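Local structure of probable 2-hydroxyhepta-2,4-diene-1,7-dioate isomerase (2DFU) at residues L72-L80 against I203-I213; D182-N190 against G239-E247. The protein probably isomerises 2-hydroxyhepta-2,4-diene-1,7-dioate as a metal-dependent enzyme of the fumarylacetoacetate hydrolase family. One frame throughout, in Å; residues are numbered along the deposited sequence.

Contact 1. Residues L72-L80 against I203-I213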
ATOM      1  N   LEU A  72      24.390   0.297 -13.618  1.00 70.37           N
ATOM      2  CA  LEU A  72      23.093   0.930 -13.855  1.00 70.56           C
ATOM      3  C   LEU A  72      22.037  -0.117 -14.187  1.00 69.62           C
ATOM      4  O   LEU A  72      22.242  -0.956 -15.063  1.00 70.59           O
ATOM      5  CB  LEU A  72      23.186   1.935 -15.011  1.00 71.07           C
ATOM      6  CG  LEU A  72      24.096   3.158 -14.851  1.00 70.73           C
ATOM      7  CD1 LEU A  72      24.056   3.992 -16.124  1.00 70.11           C
ATOM      8  CD2 LEU A  72      23.645   3.982 -13.659  1.00 71.09           C
ATOM      9  N   PRO A  73      20.884  -0.074 -13.495  1.00 68.10           N
ATOM     10  CA  PRO A  73      19.802  -1.035 -13.730  1.00 66.35           C
ATOM     11  C   PRO A  73      19.198  -0.963 -15.133  1.00 64.79           C
ATOM     12  O   PRO A  73      19.218   0.085 -15.779  1.00 64.53           O
ATOM     13  CB  PRO A  73      18.791  -0.687 -12.636  1.00 66.59           C
ATOM     14  CG  PRO A  73      18.990   0.783 -12.460  1.00 67.12           C
ATOM     15  CD  PRO A  73      20.496   0.903 -12.461  1.00 67.69           C
ATOM     16  N   LYS A  74      18.669  -2.096 -15.588  1.00 63.97           N
ATOM     17  CA  LYS A  74      18.043  -2.209 -16.904  1.00 62.29           C
ATOM     18  C   LYS A  74      16.574  -1.805 -16.814  1.00 60.69           C
ATOM     19  O   LYS A  74      16.009  -1.251 -17.757  1.00 60.77           O
ATOM     20  CB  LYS A  74      18.146  -3.653 -17.405  1.00 64.70           C
ATOM     21  CG  LYS A  74      17.638  -4.687 -16.399  1.00 66.97           C
ATOM     22  CD  LYS A  74      17.531  -6.087 -17.002  1.00 68.41           C
ATOM     23  CE  LYS A  74      16.313  -6.235 -17.914  1.00 69.63           C
ATOM     24  NZ  LYS A  74      16.362  -5.367 -19.129  1.00 70.07           N
ATOM     25  N   GLU A  75      15.960  -2.109 -15.674  1.00 57.87           N
ATOM     26  CA  GLU A  75      14.562  -1.770 -15.424  1.00 54.00           C
ATOM     27  C   GLU A  75      14.504  -1.005 -14.110  1.00 50.21           C
ATOM     28  O   GLU A  75      15.378  -1.154 -13.253  1.00 49.32           O
ATOM     29  CB  GLU A  75      13.699  -3.029 -15.293  1.00 55.09           C
ATOM     30  CG  GLU A  75      13.720  -3.960 -16.489  1.00 59.94           C
ATOM     31  CD  GLU A  75      12.697  -5.080 -16.372  1.00 60.92           C
ATOM     32  OE1 GLU A  75      12.630  -5.718 -15.301  1.00 61.86           O
ATOM     33  OE2 GLU A  75      11.965  -5.325 -17.355  1.00 62.70           O
ATOM     34  N   PRO A  76      13.471  -0.169 -13.932  1.00 46.97           N
ATOM     35  CA  PRO A  76      13.356   0.592 -12.685  1.00 44.02           C
ATOM     36  C   PRO A  76      13.171  -0.353 -11.496  1.00 41.02           C
ATOM     37  O   PRO A  76      12.319  -1.235 -11.535  1.00 39.87           O
ATOM     38  CB  PRO A  76      12.113   1.451 -12.917  1.00 43.75           C
ATOM     39  CG  PRO A  76      12.055   1.594 -14.413  1.00 44.73           C
ATOM     40  CD  PRO A  76      12.415   0.212 -14.885  1.00 45.77           C
ATOM     41  N   GLY A  77      13.989  -0.193 -10.461  1.00 40.59           N
ATOM     42  CA  GLY A  77      13.842  -1.022  -9.277  1.00 38.62           C
ATOM     43  C   GLY A  77      12.711  -0.375  -8.502  1.00 38.27           C
ATOM     44  O   GLY A  77      12.674   0.852  -8.396  1.00 39.41           O
ATOM     45  N   LEU A  78      11.787  -1.166  -7.964  1.00 37.38           N
ATOM     46  CA  LEU A  78      10.652  -0.595  -7.242  1.00 33.89           C
ATOM     47  C   LEU A  78      10.436  -1.128  -5.833  1.00 34.68           C
ATOM     48  O   LEU A  78      10.851  -2.238  -5.501  1.00 35.34           O
ATOM     49  CB  LEU A  78       9.365  -0.842  -8.029  1.00 33.22           C
ATOM     50  CG  LEU A  78       9.282  -0.419  -9.498  1.00 35.95           C
ATOM     51  CD1 LEU A  78       8.029  -1.026 -10.114  1.00 34.59           C
ATOM     52  CD2 LEU A  78       9.257   1.096  -9.621  1.00 32.60           C
ATOM     53  N   PHE A  79       9.785  -0.318  -5.003  1.00 32.71           N
ATOM     54  CA  PHE A  79       9.430  -0.722  -3.651  1.00 32.06           C
ATOM     55  C   PHE A  79       8.201   0.069  -3.228  1.00 31.18           C
ATOM     56  O   PHE A  79       7.917   1.139  -3.778  1.00 30.71           O
ATOM     57  CB  PHE A  79      10.589  -0.538  -2.654  1.00 32.19           C
ATOM     58  CG  PHE A  79      11.049   0.880  -2.480  1.00 31.99           C
ATOM     59  CD1 PHE A  79      12.032   1.414  -3.305  1.00 32.53           C
ATOM     60  CD2 PHE A  79      10.539   1.665  -1.451  1.00 31.28           C
ATOM     61  CE1 PHE A  79      12.505   2.714  -3.104  1.00 31.60           C
ATOM     62  CE2 PHE A  79      11.004   2.964  -1.241  1.00 31.55           C
ATOM     63  CZ  PHE A  79      11.988   3.490  -2.066  1.00 31.49           C
ATOM     64  N   LEU A  80       7.460  -0.467  -2.265  1.00 31.71           N
ATOM     65  CA  LEU A  80       6.233   0.174  -1.795  1.00 30.36           C
ATOM     66  C   LEU A  80       6.335   0.814  -0.421  1.00 29.52           C
ATOM     67  O   LEU A  80       7.185   0.462   0.394  1.00 29.26           O
ATOM     68  CB  LEU A  80       5.094  -0.849  -1.752  1.00 29.34           C
ATOM     69  CG  LEU A  80       4.769  -1.609  -3.037  1.00 33.07           C
ATOM     70  CD1 LEU A  80       3.874  -2.801  -2.701  1.00 33.03           C
ATOM     71  CD2 LEU A  80       4.083  -0.682  -4.045  1.00 34.51           C
ATOM     72  N   ILE A 203      17.796   8.193 -15.021  1.00 38.82           N
ATOM     73  CA  ILE A 203      18.064   7.000 -15.811  1.00 38.27           C
ATOM     74  C   ILE A 203      16.759   6.632 -16.503  1.00 39.61           C
ATOM     75  O   ILE A 203      16.734   6.317 -17.697  1.00 39.93           O
ATOM     76  CB  ILE A 203      18.524   5.849 -14.907  1.00 38.00           C
ATOM     77  CG1 ILE A 203      19.839   6.241 -14.225  1.00 36.24           C
ATOM     78  CG2 ILE A 203      18.658   4.566 -15.716  1.00 38.46           C
ATOM     79  CD1 ILE A 203      20.348   5.237 -13.216  1.00 36.68           C
ATOM     80  N   PHE A 204      15.671   6.688 -15.739  1.00 39.56           N
ATOM     81  CA  PHE A 204      14.341   6.394 -16.259  1.00 38.33           C
ATOM     82  C   PHE A 204      13.516   7.656 -16.088  1.00 38.34           C
ATOM     83  O   PHE A 204      13.455   8.223 -14.992  1.00 38.42           O
ATOM     84  CB  PHE A 204      13.691   5.260 -15.468  1.00 39.12           C
ATOM     85  CG  PHE A 204      14.500   4.003 -15.449  1.00 39.74           C
ATOM     86  CD1 PHE A 204      14.635   3.234 -16.597  1.00 38.39           C
ATOM     87  CD2 PHE A 204      15.156   3.605 -14.288  1.00 39.59           C
ATOM     88  CE1 PHE A 204      15.414   2.086 -16.593  1.00 41.47           C
ATOM     89  CE2 PHE A 204      15.942   2.453 -14.270  1.00 40.24           C
ATOM     90  CZ  PHE A 204      16.072   1.692 -15.426  1.00 40.80           C
ATOM     91  N   SER A 205      12.894   8.108 -17.168  1.00 35.57           N
ATOM     92  CA  SER A 205      12.068   9.300 -17.103  1.00 35.52           C
ATOM     93  C   SER A 205      10.791   8.991 -16.318  1.00 35.03           C
ATOM     94  O   SER A 205      10.444   7.826 -16.085  1.00 34.86           O
ATOM     95  CB  SER A 205      11.691   9.761 -18.512  1.00 34.41           C
ATOM     96  OG  SER A 205      10.706   8.905 -19.076  1.00 35.72           O
ATOM     97  N   VAL A 206      10.088  10.040 -15.914  1.00 34.16           N
ATOM     98  CA  VAL A 206       8.840   9.872 -15.184  1.00 33.86           C
ATOM     99  C   VAL A 206       7.858   9.087 -16.049  1.00 34.64           C
ATOM    100  O   VAL A 206       7.187   8.173 -15.572  1.00 34.61           O
ATOM    101  CB  VAL A 206       8.230  11.242 -14.822  1.00 32.46           C
ATOM    102  CG1 VAL A 206       6.832  11.061 -14.238  1.00 28.68           C
ATOM    103  CG2 VAL A 206       9.144  11.956 -13.837  1.00 29.41           C
ATOM    104  N   ALA A 207       7.785   9.443 -17.326  1.00 35.83           N
ATOM    105  CA  ALA A 207       6.884   8.768 -18.251  1.00 35.62           C
ATOM    106  C   ALA A 207       7.199   7.278 -18.358  1.00 35.91           C
ATOM    107  O   ALA A 207       6.292   6.450 -18.431  1.00 35.13           O
ATOM    108  CB  ALA A 207       6.963   9.425 -19.621  1.00 36.77           C
ATOM    109  N   GLU A 208       8.486   6.939 -18.357  1.00 36.33           N
ATOM    110  CA  GLU A 208       8.910   5.544 -18.455  1.00 37.53           C
ATOM    111  C   GLU A 208       8.601   4.778 -17.169  1.00 37.23           C
ATOM    112  O   GLU A 208       8.235   3.603 -17.205  1.00 36.90           O
ATOM    113  CB  GLU A 208      10.411   5.466 -18.752  1.00 39.76           C
ATOM    114  CG  GLU A 208      10.808   6.135 -20.063  1.00 43.95           C
ATOM    115  CD  GLU A 208      12.298   6.052 -20.353  1.00 46.48           C
ATOM    116  OE1 GLU A 208      13.111   6.398 -19.469  1.00 45.40           O
ATOM    117  OE2 GLU A 208      12.655   5.648 -21.478  1.00 50.84           O
ATOM    118  N   ILE A 209       8.758   5.448 -16.033  1.00 36.02           N
ATOM    119  CA  ILE A 209       8.486   4.831 -14.744  1.00 33.97           C
ATOM    120  C   ILE A 209       7.007   4.475 -14.618  1.00 33.17           C
ATOM    121  O   ILE A 209       6.664   3.345 -14.275  1.00 31.78           O
ATOM    122  CB  ILE A 209       8.890   5.772 -13.594  1.00 34.45           C
ATOM    123  CG1 ILE A 209      10.414   5.890 -13.560  1.00 32.55           C
ATOM    124  CG2 ILE A 209       8.330   5.260 -12.262  1.00 33.26           C
ATOM    125  CD1 ILE A 209      10.936   6.901 -12.564  1.00 33.33           C
ATOM    126  N   LEU A 210       6.136   5.438 -14.905  1.00 33.24           N
ATOM    127  CA  LEU A 210       4.699   5.207 -14.818  1.00 33.82           C
ATOM    128  C   LEU A 210       4.281   4.106 -15.779  1.00 35.79           C
ATOM    129  O   LEU A 210       3.479   3.236 -15.430  1.00 35.26           O
ATOM    130  CB  LEU A 210       3.926   6.483 -15.150  1.00 34.36           C
ATOM    131  CG  LEU A 210       4.130   7.682 -14.220  1.00 34.45           C
ATOM    132  CD1 LEU A 210       3.376   8.873 -14.779  1.00 32.09           C
ATOM    133  CD2 LEU A 210       3.652   7.349 -12.809  1.00 31.45           C
ATOM    134  N   SER A 211       4.824   4.156 -16.995  1.00 35.18           N
ATOM    135  CA  SER A 211       4.520   3.166 -18.022  1.00 36.32           C
ATOM    136  C   SER A 211       4.930   1.773 -17.552  1.00 36.00           C
ATOM    137  O   SER A 211       4.154   0.821 -17.640  1.00 36.49           O
ATOM    138  CB  SER A 211       5.265   3.503 -19.318  1.00 37.20           C
ATOM    139  OG  SER A 211       5.074   2.497 -20.297  1.00 40.81           O
ATOM    140  N   TYR A 212       6.161   1.666 -17.063  1.00 33.76           N
ATOM    141  CA  TYR A 212       6.687   0.400 -16.576  1.00 34.11           C
ATOM    142  C   TYR A 212       5.776  -0.180 -15.500  1.00 34.61           C
ATOM    143  O   TYR A 212       5.337  -1.327 -15.592  1.00 34.71           O
ATOM    144  CB  TYR A 212       8.095   0.589 -16.013  1.00 34.09           C
ATOM    145  CG  TYR A 212       8.670  -0.680 -15.429  1.00 38.79           C
ATOM    146  CD1 TYR A 212       9.022  -1.754 -16.250  1.00 38.86           C
ATOM    147  CD2 TYR A 212       8.821  -0.827 -14.051  1.00 37.97           C
ATOM    148  CE1 TYR A 212       9.507  -2.944 -15.706  1.00 40.58           C
ATOM    149  CE2 TYR A 212       9.302  -2.003 -13.501  1.00 39.60           C
ATOM    150  CZ  TYR A 212       9.644  -3.059 -14.331  1.00 41.69           C
ATOM    151  OH  TYR A 212      10.122  -4.225 -13.777  1.00 44.11           O
ATOM    152  N   ILE A 213       5.488   0.619 -14.480  1.00 33.23           N
ATOM    153  CA  ILE A 213       4.624   0.177 -13.396  1.00 31.65           C
ATOM    154  C   ILE A 213       3.288  -0.330 -13.926  1.00 31.55           C
ATOM    155  O   ILE A 213       2.816  -1.381 -13.507  1.00 30.40           O
ATOM    156  CB  ILE A 213       4.357   1.326 -12.386  1.00 30.93           C
ATOM    157  CG1 ILE A 213       5.661   1.713 -11.680  1.00 27.75           C
ATOM    158  CG2 ILE A 213       3.314   0.900 -11.364  1.00 28.57           C
ATOM    159  CD1 ILE A 213       5.565   3.012 -10.902  1.00 27.60           C
TER
HETATM  160  O   HOH W   1      11.083  -3.800 -11.053  1.00 47.91           O
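P76 wedges between two aromatic rings, giving a CH-pi contact to each. Its CG sits over the centre of the F204 ring, 3.6 Å from the centroid and 12° off the normal, while I203 CG2 covers the opposite face and K74 O approaches the ring edge. Its CD lies over one face of Y212, 3.9 Å from that ring's centroid, and L78 CD1 comes in at the Y212 edge, 3.7 Å from CE2. This is a loop-on-helix contact of the FAA hydrolase domain: the chain leading into strand 78-81 lies against the residues just before helix 206-214 and against Y212 and I213 in its last turn; a capping box between S205 and E208 closes the helix N-terminus. Y212 reaches the loop because its chi1 of 177° swings the ring away from the backbone N, and there the E75 side chain crosses that of Y212 at about a right angle, the carboxylate and ring planes 65° apart. R160 of the second subunit also packs on Y212. L78 CD1 meets I213 CG1, and farther out the L72 and I203 methyls touch. One water joins the two segments, donating to P76 O at 2.9 Å and lying 2.9 Å from Y212 OH.

Contact 2. Residues D182-N190 against G239-E247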
ATOM      1  N   ASP A 182      12.864  18.446 -16.769  1.00 36.59           N
ATOM      2  CA  ASP A 182      13.617  19.691 -16.854  1.00 39.06           C
ATOM      3  C   ASP A 182      13.480  20.546 -15.595  1.00 38.04           C
ATOM      4  O   ASP A 182      13.010  21.681 -15.652  1.00 39.46           O
ATOM      5  CB  ASP A 182      13.179  20.497 -18.084  1.00 42.04           C
ATOM      6  CG  ASP A 182      14.120  21.662 -18.387  1.00 47.25           C
ATOM      7  OD1 ASP A 182      15.350  21.500 -18.209  1.00 47.81           O
ATOM      8  OD2 ASP A 182      13.628  22.733 -18.807  1.00 50.67           O
ATOM      9  N   THR A 183      13.885  19.994 -14.456  1.00 37.81           N
ATOM     10  CA  THR A 183      13.820  20.726 -13.200  1.00 36.83           C
ATOM     11  C   THR A 183      14.913  20.245 -12.249  1.00 36.40           C
ATOM     12  O   THR A 183      15.581  19.244 -12.512  1.00 35.61           O
ATOM     13  CB  THR A 183      12.429  20.579 -12.528  1.00 38.76           C
ATOM     14  OG1 THR A 183      12.312  21.529 -11.460  1.00 41.64           O
ATOM     15  CG2 THR A 183      12.240  19.176 -11.970  1.00 37.83           C
ATOM     16  N   TRP A 184      15.107  20.969 -11.153  1.00 35.53           N
ATOM     17  CA  TRP A 184      16.127  20.609 -10.178  1.00 35.15           C
ATOM     18  C   TRP A 184      15.546  20.230  -8.823  1.00 34.30           C
ATOM     19  O   TRP A 184      14.543  20.792  -8.373  1.00 31.66           O
ATOM     20  CB  TRP A 184      17.115  21.763  -9.971  1.00 37.59           C
ATOM     21  CG  TRP A 184      17.961  22.067 -11.156  1.00 42.53           C
ATOM     22  CD1 TRP A 184      17.592  22.757 -12.272  1.00 44.58           C
ATOM     23  CD2 TRP A 184      19.323  21.668 -11.361  1.00 43.41           C
ATOM     24  NE1 TRP A 184      18.638  22.813 -13.163  1.00 44.47           N
ATOM     25  CE2 TRP A 184      19.712  22.153 -12.631  1.00 43.93           C
ATOM     26  CE3 TRP A 184      20.250  20.948 -10.597  1.00 42.40           C
ATOM     27  CZ2 TRP A 184      20.993  21.940 -13.156  1.00 44.24           C
ATOM     28  CZ3 TRP A 184      21.524  20.736 -11.119  1.00 44.35           C
ATOM     29  CH2 TRP A 184      21.881  21.231 -12.388  1.00 43.98           C
ATOM     30  N   VAL A 185      16.200  19.275  -8.178  1.00 33.98           N
ATOM     31  CA  VAL A 185      15.808  18.812  -6.859  1.00 35.15           C
ATOM     32  C   VAL A 185      16.975  19.136  -5.925  1.00 34.79           C
ATOM     33  O   VAL A 185      18.080  18.638  -6.117  1.00 35.12           O
ATOM     34  CB  VAL A 185      15.565  17.280  -6.849  1.00 35.08           C
ATOM     35  CG1 VAL A 185      15.277  16.815  -5.444  1.00 34.23           C
ATOM     36  CG2 VAL A 185      14.402  16.924  -7.775  1.00 36.14           C
ATOM     37  N   ARG A 186      16.730  19.974  -4.924  1.00 33.77           N
ATOM     38  CA  ARG A 186      17.770  20.343  -3.976  1.00 33.62           C
ATOM     39  C   ARG A 186      17.325  20.100  -2.534  1.00 33.30           C
ATOM     40  O   ARG A 186      16.230  20.501  -2.129  1.00 33.73           O
ATOM     41  CB  ARG A 186      18.153  21.814  -4.168  1.00 33.32           C
ATOM     42  CG  ARG A 186      18.695  22.142  -5.558  1.00 35.22           C
ATOM     43  CD  ARG A 186      19.182  23.584  -5.632  1.00 37.12           C
ATOM     44  NE  ARG A 186      19.808  23.900  -6.915  1.00 38.57           N
ATOM     45  CZ  ARG A 186      19.151  24.305  -7.997  1.00 40.27           C
ATOM     46  NH1 ARG A 186      17.834  24.449  -7.962  1.00 39.89           N
ATOM     47  NH2 ARG A 186      19.813  24.578  -9.115  1.00 40.04           N
ATOM     48  N   THR A 187      18.184  19.441  -1.764  1.00 33.86           N
ATOM     49  CA  THR A 187      17.900  19.129  -0.370  1.00 33.74           C
ATOM     50  C   THR A 187      18.837  19.901   0.549  1.00 34.58           C
ATOM     51  O   THR A 187      20.045  19.923   0.331  1.00 35.12           O
ATOM     52  CB  THR A 187      18.093  17.625  -0.081  1.00 33.67           C
ATOM     53  OG1 THR A 187      17.215  16.856  -0.910  1.00 33.40           O
ATOM     54  CG2 THR A 187      17.798  17.322   1.377  1.00 33.55           C
ATOM     55  N   TYR A 188      18.273  20.531   1.573  1.00 35.28           N
ATOM     56  CA  TYR A 188      19.055  21.292   2.541  1.00 33.78           C
ATOM     57  C   TYR A 188      18.801  20.742   3.941  1.00 34.40           C
ATOM     58  O   TYR A 188      17.660  20.473   4.313  1.00 33.64           O
ATOM     59  CB  TYR A 188      18.667  22.776   2.518  1.00 32.94           C
ATOM     60  CG  TYR A 188      18.850  23.457   1.178  1.00 34.54           C
ATOM     61  CD1 TYR A 188      17.872  23.367   0.189  1.00 34.01           C
ATOM     62  CD2 TYR A 188      20.009  24.182   0.896  1.00 34.06           C
ATOM     63  CE1 TYR A 188      18.039  23.982  -1.048  1.00 35.06           C
ATOM     64  CE2 TYR A 188      20.189  24.798  -0.339  1.00 35.02           C
ATOM     65  CZ  TYR A 188      19.201  24.693  -1.304  1.00 36.06           C
ATOM     66  OH  TYR A 188      19.377  25.289  -2.528  1.00 37.63           O
ATOM     67  N   VAL A 189      19.868  20.557   4.707  1.00 34.52           N
ATOM     68  CA  VAL A 189      19.734  20.071   6.072  1.00 35.06           C
ATOM     69  C   VAL A 189      20.407  21.086   6.995  1.00 35.62           C
ATOM     70  O   VAL A 189      21.601  21.369   6.867  1.00 35.63           O
ATOM     71  CB  VAL A 189      20.374  18.679   6.245  1.00 34.56           C
ATOM     72  CG1 VAL A 189      20.302  18.255   7.699  1.00 33.03           C
ATOM     73  CG2 VAL A 189      19.644  17.659   5.368  1.00 33.78           C
ATOM     74  N   ASN A 190      19.622  21.648   7.905  1.00 34.42           N
ATOM     75  CA  ASN A 190      20.114  22.652   8.833  1.00 36.87           C
ATOM     76  C   ASN A 190      20.778  23.813   8.082  1.00 37.06           C
ATOM     77  O   ASN A 190      21.845  24.299   8.458  1.00 36.62           O
ATOM     78  CB  ASN A 190      21.074  22.007   9.839  1.00 35.28           C
ATOM     79  CG  ASN A 190      20.402  20.899  10.646  1.00 37.77           C
ATOM     80  OD1 ASN A 190      19.231  21.016  11.025  1.00 35.77           O
ATOM     81  ND2 ASN A 190      21.138  19.823  10.916  1.00 35.02           N
ATOM     82  N   GLY A 239      16.016  16.436  15.632  1.00 34.10           N
ATOM     83  CA  GLY A 239      16.109  17.881  15.556  1.00 34.16           C
ATOM     84  C   GLY A 239      16.522  18.445  14.211  1.00 34.37           C
ATOM     85  O   GLY A 239      16.441  19.654  14.007  1.00 36.23           O
ATOM     86  N   ASP A 240      16.974  17.597  13.291  1.00 34.28           N
ATOM     87  CA  ASP A 240      17.367  18.093  11.978  1.00 33.99           C
ATOM     88  C   ASP A 240      16.200  18.752  11.249  1.00 35.07           C
ATOM     89  O   ASP A 240      15.079  18.234  11.249  1.00 33.41           O
ATOM     90  CB  ASP A 240      17.909  16.967  11.094  1.00 34.50           C
ATOM     91  CG  ASP A 240      19.355  16.630  11.387  1.00 36.51           C
ATOM     92  OD1 ASP A 240      20.052  17.432  12.055  1.00 35.61           O
ATOM     93  OD2 ASP A 240      19.798  15.557  10.929  1.00 36.28           O
ATOM     94  N   ARG A 241      16.475  19.900  10.633  1.00 33.90           N
ATOM     95  CA  ARG A 241      15.473  20.628   9.868  1.00 35.73           C
ATOM     96  C   ARG A 241      15.783  20.438   8.393  1.00 36.15           C
ATOM     97  O   ARG A 241      16.887  20.744   7.942  1.00 37.50           O
ATOM     98  CB  ARG A 241      15.503  22.113  10.223  1.00 35.83           C
ATOM     99  CG  ARG A 241      14.988  22.407  11.621  1.00 38.31           C
ATOM    100  CD  ARG A 241      14.967  23.899  11.884  1.00 39.49           C
ATOM    101  NE  ARG A 241      14.203  24.210  13.084  1.00 42.22           N
ATOM    102  CZ  ARG A 241      13.942  25.441  13.503  1.00 45.08           C
ATOM    103  NH1 ARG A 241      14.386  26.489  12.815  1.00 43.71           N
ATOM    104  NH2 ARG A 241      13.230  25.623  14.607  1.00 45.57           N
ATOM    105  N   LEU A 242      14.812  19.928   7.644  1.00 35.68           N
ATOM    106  CA  LEU A 242      14.954  19.537   6.249  1.00 36.29           C
ATOM    107  C   LEU A 242      14.097  20.382   5.299  1.00 34.84           C
ATOM    108  O   LEU A 242      12.943  20.712   5.542  1.00 33.10           O
ATOM    109  CB  LEU A 242      14.574  18.073   6.086  1.00 39.98           C
ATOM    110  CG  LEU A 242      15.639  17.115   6.594  1.00 42.55           C
ATOM    111  CD1 LEU A 242      15.483  16.831   8.085  1.00 46.65           C
ATOM    112  CD2 LEU A 242      15.569  15.755   5.909  1.00 45.19           C
ATOM    113  N   GLU A 243      14.742  20.719   4.193  1.00 35.66           N
ATOM    114  CA  GLU A 243      14.081  21.488   3.159  1.00 37.48           C
ATOM    115  C   GLU A 243      14.399  20.884   1.793  1.00 37.06           C
ATOM    116  O   GLU A 243      15.545  20.768   1.403  1.00 38.52           O
ATOM    117  CB  GLU A 243      14.698  22.885   3.247  1.00 41.45           C
ATOM    118  CG  GLU A 243      13.995  23.956   2.425  1.00 49.30           C
ATOM    119  CD  GLU A 243      14.676  25.285   2.713  1.00 53.36           C
ATOM    120  OE1 GLU A 243      14.709  26.133   1.832  1.00 56.08           O
ATOM    121  OE2 GLU A 243      15.219  25.442   3.809  1.00 57.00           O
ATOM    122  N   VAL A 244      13.347  20.453   1.075  1.00 34.27           N
ATOM    123  CA  VAL A 244      13.597  20.003  -0.288  1.00 31.76           C
ATOM    124  C   VAL A 244      12.941  20.924  -1.309  1.00 31.09           C
ATOM    125  O   VAL A 244      11.726  21.059  -1.359  1.00 30.00           O
ATOM    126  CB  VAL A 244      13.063  18.579  -0.464  1.00 30.98           C
ATOM    127  CG1 VAL A 244      13.403  18.066  -1.866  1.00 29.31           C
ATOM    128  CG2 VAL A 244      13.683  17.661   0.565  1.00 32.26           C
ATOM    129  N   ALA A 245      13.733  21.624  -2.108  1.00 30.90           N
ATOM    130  CA  ALA A 245      13.184  22.563  -3.066  1.00 30.27           C
ATOM    131  C   ALA A 245      13.242  21.996  -4.477  1.00 30.86           C
ATOM    132  O   ALA A 245      14.282  21.513  -4.924  1.00 29.25           O
ATOM    133  CB  ALA A 245      13.942  23.876  -2.993  1.00 30.00           C
ATOM    134  N   VAL A 246      12.104  22.042  -5.162  1.00 30.63           N
ATOM    135  CA  VAL A 246      12.002  21.554  -6.528  1.00 29.48           C
ATOM    136  C   VAL A 246      11.521  22.735  -7.350  1.00 30.32           C
ATOM    137  O   VAL A 246      10.443  23.280  -7.100  1.00 29.56           O
ATOM    138  CB  VAL A 246      10.989  20.394  -6.640  1.00 30.64           C
ATOM    139  CG1 VAL A 246      10.796  20.005  -8.103  1.00 30.43           C
ATOM    140  CG2 VAL A 246      11.489  19.196  -5.851  1.00 29.35           C
ATOM    141  N   GLU A 247      12.335  23.148  -8.314  1.00 32.07           N
ATOM    142  CA  GLU A 247      11.996  24.284  -9.153  1.00 34.63           C
ATOM    143  C   GLU A 247      10.671  24.088  -9.868  1.00 33.68           C
ATOM    144  O   GLU A 247      10.396  23.022 -10.417  1.00 34.05           O
ATOM    145  CB  GLU A 247      13.115  24.550 -10.166  1.00 38.07           C
ATOM    146  CG  GLU A 247      14.282  25.349  -9.588  1.00 45.78           C
ATOM    147  CD  GLU A 247      15.406  25.567 -10.592  1.00 50.61           C
ATOM    148  OE1 GLU A 247      15.108  25.847 -11.775  1.00 54.86           O
ATOM    149  OE2 GLU A 247      16.589  25.469 -10.199  1.00 52.23           O
TER
HETATM  150  O   HOH W   2      15.513  23.676  -6.546  1.00 38.30           O
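R186 and E247 meet because both side chains run beside their own backbone N and then extend: R186 has chi1 -60° and a straight chain from CG to NE, and E247 is likewise extended beyond CG. The guanidinium and carboxylate end up nearly coplanar, 7° apart, and NH1 gives an almost linear bond of 2.8 Å to E247 OE2, taken on the anti lone pair. The same NH1 donates to a water that in turn donates to A245 O, while NE is held in a salt bridge by E196 of strand 192-198. NH2 lies over one face of W184, offset toward the rim, and the E247 carboxylate runs alongside that indole, with OE2 3.6 Å from CD1.

Beneath these groups, strands 184-189 and 241-246 form an antiparallel ladder in the middle of a five-stranded mixed sheet of the FAA hydrolase domain. R186 with A245 and Y188 with E243 are hydrogen-bonded pairs; Y188 N reaches E243 O at 2.7 Å. The non-hydrogen-bonded pairs that alternate with them, V185 with V246, T187 with V244 and V189 with L242, put their side chains on the other face, where V142 and V144 of strand 137-148 pack on V244. T187 OG1 is bonded to Q195 on the neighbouring strand.

Both ends of the ladder are closed by side chains. At one, T183 OG1 donates to E247 O at 2.6 Å, tilted 26° from the carbonyl plane. At the other, N190 uses its whole amide: OD1 accepts from R241 N at 3.0 Å, and ND2 donates to D240 OD1 at 2.9 Å, arriving from above the carboxylate plane. The second oxygen of D240, OD2, is bonded to R237 N.

In the fold
Contacts 1 and 2 belong to the same FAA hydrolase domain, with centres 23 Å apart and nearest atoms about 8 Å apart, so they do not touch. Along the chain their segments alternate: after strand 184-189 the chain returns through strand 192-198 and then enters 203-213, the helical half of contact 1, before coming back to strand 241-246. Q181, just ahead of 182-190, accepts a bond from V206 N, which brings the start of helix 206-214 close to the lead-in to contact 2. Their surroundings differ: contact 1 lies at the interface with the second subunit, whereas no other chain of the assembly touches the segments of contact 2.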